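Long-range contact in 70 kDa peptidylprolyl isomerase, putative (Plasmodium falciparum, PDB 2FBN), which probably acts as an FK506-binding peptidylprolyl isomerase whose C-terminal tetratricopeptide repeat domain interacts with the C-terminal pentapeptide of Hsp90: residues I54-L65 and C90-N101. Numbering follows the deposited sequence.
Sequences INEAIVKYKEAL and CNLNLATCYNKN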
loop_
_atom_site.group_PDB
_atom_site.type_symbol
_atom_site.label_atom_id
_atom_site.label_comp_id
_atom_site.label_asym_id
_atom_site.label_seq_id
_atom_site.Cartn_x
_atom_site.Cartn_y
_atom_site.Cartn_z
ATOM N N ILE A 54 7.555 17.156 -5.966
ATOM C CA ILE A 54 7.350 15.988 -5.106
ATOM C C ILE A 54 6.165 15.125 -5.576
ATOM O O ILE A 54 6.279 13.903 -5.655
ATOM C CB ILE A 54 7.237 16.400 -3.601
ATOM C CG1 ILE A 54 8.487 17.205 -3.167
ATOM C CG2 ILE A 54 6.986 15.194 -2.710
ATOM C CD1 ILE A 54 9.836 16.582 -3.576
ATOM N N ASN A 55 5.043 15.746 -5.926
ATOM C CA ASN A 55 3.886 14.961 -6.364
ATOM C C ASN A 55 4.218 14.148 -7.605
ATOM O O ASN A 55 3.832 12.982 -7.731
ATOM C CB ASN A 55 2.697 15.879 -6.621
ATOM C CG ASN A 55 2.182 16.515 -5.349
ATOM O OD1 ASN A 55 2.243 15.919 -4.269
ATOM N ND2 ASN A 55 1.662 17.725 -5.468
ATOM N N GLU A 56 4.952 14.779 -8.517
ATOM C CA GLU A 56 5.377 14.146 -9.765
ATOM C C GLU A 56 6.339 12.994 -9.477
ATOM O O GLU A 56 6.248 11.921 -10.103
ATOM C CB GLU A 56 6.034 15.188 -10.669
ATOM C CG GLU A 56 5.050 16.251 -11.226
ATOM C CD GLU A 56 4.568 17.318 -10.211
ATOM O OE1 GLU A 56 5.084 17.411 -9.067
ATOM O OE2 GLU A 56 3.644 18.085 -10.585
ATOM N N ALA A 57 7.259 13.220 -8.532
ATOM C CA ALA A 57 8.193 12.177 -8.112
ATOM C C ALA A 57 7.455 10.968 -7.539
ATOM O O ALA A 57 7.783 9.821 -7.870
ATOM C CB ALA A 57 9.193 12.718 -7.105
ATOM N N ILE A 58 6.444 11.236 -6.712
ATOM C CA ILE A 58 5.640 10.166 -6.096
ATOM C C ILE A 58 5.014 9.262 -7.167
ATOM O O ILE A 58 5.118 8.028 -7.087
ATOM C CB ILE A 58 4.563 10.751 -5.167
ATOM C CG1 ILE A 58 5.235 11.343 -3.912
ATOM C CG2 ILE A 58 3.524 9.683 -4.819
ATOM C CD1 ILE A 58 4.332 12.255 -3.084
ATOM N N VAL A 59 4.383 9.876 -8.169
ATOM C CA VAL A 59 3.786 9.108 -9.268
ATOM C C VAL A 59 4.812 8.161 -9.905
ATOM O O VAL A 59 4.540 6.956 -10.068
ATOM C CB VAL A 59 3.130 10.054 -10.307
ATOM C CG1 VAL A 59 2.671 9.274 -11.524
ATOM C CG2 VAL A 59 1.947 10.840 -9.654
ATOM N N LYS A 60 6.005 8.678 -10.203
ATOM C CA LYS A 60 7.051 7.873 -10.868
ATOM C C LYS A 60 7.533 6.722 -9.996
ATOM O O LYS A 60 7.644 5.580 -10.467
ATOM C CB LYS A 60 8.237 8.726 -11.322
ATOM C CG LYS A 60 7.865 9.765 -12.386
ATOM C CD LYS A 60 7.511 9.110 -13.719
ATOM C CE LYS A 60 7.257 10.181 -14.769
ATOM N NZ LYS A 60 6.827 9.589 -16.053
ATOM N N TYR A 61 7.811 7.011 -8.724
ATOM C CA TYR A 61 8.239 5.930 -7.828
ATOM C C TYR A 61 7.187 4.826 -7.738
ATOM O O TYR A 61 7.525 3.652 -7.735
ATOM C CB TYR A 61 8.582 6.442 -6.440
ATOM C CG TYR A 61 9.769 7.382 -6.407
ATOM C CD1 TYR A 61 10.974 7.059 -7.054
ATOM C CD2 TYR A 61 9.698 8.569 -5.684
ATOM C CE1 TYR A 61 12.079 7.936 -6.995
ATOM C CE2 TYR A 61 10.772 9.448 -5.621
ATOM C CZ TYR A 61 11.966 9.128 -6.272
ATOM O OH TYR A 61 13.023 10.027 -6.196
ATOM N N LYS A 62 5.920 5.217 -7.667
ATOM C CA LYS A 62 4.839 4.223 -7.625
ATOM C C LYS A 62 4.753 3.405 -8.920
ATOM O O LYS A 62 4.585 2.183 -8.891
ATOM C CB LYS A 62 3.516 4.894 -7.301
ATOM C CG LYS A 62 3.439 5.283 -5.835
ATOM C CD LYS A 62 2.076 5.775 -5.446
ATOM C CE LYS A 62 1.951 5.642 -3.934
ATOM N NZ LYS A 62 0.570 5.903 -3.459
ATOM N N GLU A 63 4.846 4.086 -10.059
ATOM C CA GLU A 63 4.920 3.388 -11.353
ATOM C C GLU A 63 6.079 2.374 -11.411
ATOM O O GLU A 63 5.909 1.248 -11.893
ATOM C CB GLU A 63 5.069 4.412 -12.478
ATOM C CG GLU A 63 3.791 5.193 -12.762
ATOM C CD GLU A 63 3.967 6.264 -13.849
ATOM O OE1 GLU A 63 5.107 6.476 -14.313
ATOM O OE2 GLU A 63 2.944 6.879 -14.227
ATOM N N ALA A 64 7.263 2.775 -10.942
ATOM C CA ALA A 64 8.409 1.864 -10.860
ATOM C C ALA A 64 8.047 0.582 -10.090
ATOM O O ALA A 64 8.281 -0.542 -10.561
ATOM C CB ALA A 64 9.625 2.564 -10.197
ATOM N N LEU A 65 7.476 0.770 -8.901
ATOM C CA LEU A 65 7.076 -0.353 -8.044
ATOM C C LEU A 65 6.003 -1.244 -8.683
ATOM O O LEU A 65 5.976 -2.459 -8.449
ATOM C CB LEU A 65 6.608 0.145 -6.677
ATOM C CG LEU A 65 7.743 0.694 -5.802
ATOM C CD1 LEU A 65 7.165 1.286 -4.517
ATOM C CD2 LEU A 65 8.791 -0.400 -5.515
ATOM N N CYS A 90 12.962 3.118 -4.259
ATOM C CA CYS A 90 11.635 3.672 -4.474
ATOM C C CYS A 90 10.896 3.865 -3.153
ATOM O O CYS A 90 10.281 4.907 -2.928
ATOM C CB CYS A 90 10.821 2.724 -5.345
ATOM S SG CYS A 90 11.344 2.832 -7.064
ATOM N N ASN A 91 10.911 2.850 -2.290
ATOM C CA ASN A 91 10.196 3.000 -1.022
ATOM C C ASN A 91 10.823 4.030 -0.078
ATOM O O ASN A 91 10.102 4.763 0.604
ATOM C CB ASN A 91 9.992 1.662 -0.344
ATOM C CG ASN A 91 8.885 0.865 -1.005
ATOM O OD1 ASN A 91 7.697 1.246 -0.948
ATOM N ND2 ASN A 91 9.255 -0.239 -1.626
ATOM N N LEU A 92 12.152 4.077 -0.036
ATOM C CA LEU A 92 12.830 5.100 0.756
ATOM C C LEU A 92 12.474 6.496 0.247
ATOM O O LEU A 92 12.101 7.391 1.026
ATOM C CB LEU A 92 14.342 4.911 0.715
ATOM C CG LEU A 92 14.991 3.907 1.649
ATOM C CD1 LEU A 92 16.447 3.751 1.240
ATOM C CD2 LEU A 92 14.884 4.407 3.092
ATOM N N ASN A 93 12.603 6.690 -1.067
ATOM C CA ASN A 93 12.309 7.986 -1.679
ATOM C C ASN A 93 10.842 8.358 -1.470
ATOM O O ASN A 93 10.523 9.511 -1.191
ATOM C CB ASN A 93 12.694 8.024 -3.164
ATOM C CG ASN A 93 14.183 7.799 -3.390
ATOM O OD1 ASN A 93 14.984 7.898 -2.454
ATOM N ND2 ASN A 93 14.554 7.453 -4.621
ATOM N N LEU A 94 9.938 7.382 -1.583
ATOM C CA LEU A 94 8.539 7.676 -1.318
ATOM C C LEU A 94 8.345 8.125 0.140
ATOM O O LEU A 94 7.584 9.059 0.424
ATOM C CB LEU A 94 7.671 6.467 -1.641
ATOM C CG LEU A 94 7.338 6.260 -3.125
ATOM C CD1 LEU A 94 6.774 4.877 -3.313
ATOM C CD2 LEU A 94 6.366 7.348 -3.655
ATOM N N ALA A 95 9.039 7.468 1.066
ATOM C CA ALA A 95 8.906 7.864 2.475
ATOM C C ALA A 95 9.332 9.330 2.644
ATOM O O ALA A 95 8.621 10.123 3.273
ATOM C CB ALA A 95 9.710 6.953 3.361
ATOM N N THR A 96 10.473 9.692 2.057
ATOM C CA THR A 96 10.900 11.105 2.024
ATOM C C THR A 96 9.828 12.032 1.434
ATOM O O THR A 96 9.468 13.052 2.039
ATOM C CB THR A 96 12.224 11.275 1.257
ATOM O OG1 THR A 96 13.199 10.364 1.791
ATOM C CG2 THR A 96 12.726 12.714 1.365
ATOM N N CYS A 97 9.292 11.666 0.266
ATOM C CA CYS A 97 8.287 12.474 -0.399
ATOM C C CYS A 97 7.093 12.699 0.507
ATOM O O CYS A 97 6.607 13.802 0.678
ATOM C CB CYS A 97 7.830 11.813 -1.710
ATOM S SG CYS A 97 9.098 11.912 -3.007
ATOM N N TYR A 98 6.627 11.622 1.118
ATOM C CA TYR A 98 5.445 11.727 1.949
ATOM C C TYR A 98 5.701 12.504 3.253
ATOM O O TYR A 98 4.828 13.238 3.709
ATOM C CB TYR A 98 4.899 10.335 2.198
ATOM C CG TYR A 98 4.188 9.741 0.995
ATOM C CD1 TYR A 98 3.172 10.444 0.334
ATOM C CD2 TYR A 98 4.512 8.458 0.547
ATOM C CE1 TYR A 98 2.477 9.867 -0.758
ATOM C CE2 TYR A 98 3.824 7.880 -0.533
ATOM C CZ TYR A 98 2.826 8.593 -1.176
ATOM O OH TYR A 98 2.148 8.008 -2.238
ATOM N N ASN A 99 6.887 12.349 3.846
ATOM C CA ASN A 99 7.269 13.233 4.978
ATOM C C ASN A 99 7.272 14.711 4.588
ATOM O O ASN A 99 6.739 15.559 5.311
ATOM C CB ASN A 99 8.597 12.810 5.583
ATOM C CG ASN A 99 8.443 11.632 6.550
ATOM O OD1 ASN A 99 7.352 11.407 7.103
ATOM N ND2 ASN A 99 9.539 10.920 6.798
ATOM N N LYS A 100 7.831 15.003 3.424
ATOM C CA LYS A 100 7.810 16.360 2.876
ATOM C C LYS A 100 6.382 16.883 2.693
ATOM O O LYS A 100 6.075 18.022 3.073
ATOM C CB LYS A 100 8.569 16.408 1.556
ATOM C CG LYS A 100 10.075 16.416 1.729
ATOM C CD LYS A 100 10.836 16.235 0.408
ATOM C CE LYS A 100 12.303 16.644 0.587
ATOM N NZ LYS A 100 12.440 18.148 0.747
ATOM N N ASN A 101 5.498 16.047 2.142
ATOM C CA ASN A 101 4.093 16.424 1.933
ATOM C C ASN A 101 3.229 16.326 3.203
ATOM O O ASN A 101 2.024 16.595 3.166
ATOM C CB ASN A 101 3.476 15.576 0.807
ATOM C CG ASN A 101 3.833 16.092 -0.584
ATOM O OD1 ASN A 101 4.569 17.071 -0.732
ATOM N ND2 ASN A 101 3.298 15.428 -1.614
#
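With CG set anti to the carbonyl carbon (chi1 -64°), the ring of Tyr-61 projects across to the 90-101 segment of helix 77-100 and enters a hole formed by Cys-90, Asn-93, Leu-94 and Cys-97. Asn-93 CB sits over one ring face in a CH-pi contact, 3.7 Å from the Tyr-61 centroid, while Cys-97 SG lies in the ring plane at the edge. Tyr-61 OH is hydrogen-bonded to Asn-46 OD1 on helix 31-50, outside the pair, which helps to anchor the far end of the ring. Knobs also come the other way: Leu-94 sits among Ile-58, Tyr-61, Lys-62 and Leu-65, with its CG 3.5 Å from Tyr-61 CB, and Cys-97 among Ile-54, Ala-57, Ile-58 and Tyr-61. Packing is tight where Cys-97 CB meets Ile-58 CG1 at 3.4 Å. Polar links border this apolar seam. Asn-101 ND2 donates to Asn-55 OD1 (2.9 Å) through a bent bond, 132° at the hydrogen, and the extended Lys-62 chain brings NZ to Tyr-98 OH in a weak one. The axes of segments 54-65 and 90-100 approach to 9.5 Å and run nearly antiparallel, 154° between their N-to-C directions, here within an all-helical tetratricopeptide repeat domain. Helix 31-50 flanks the pair, touching Lys-60 and Asn-93, while helix 104-117 packs on Leu-94 and Tyr-98 through His-110 and helix 122-135 receives Leu-92 and Asn-99.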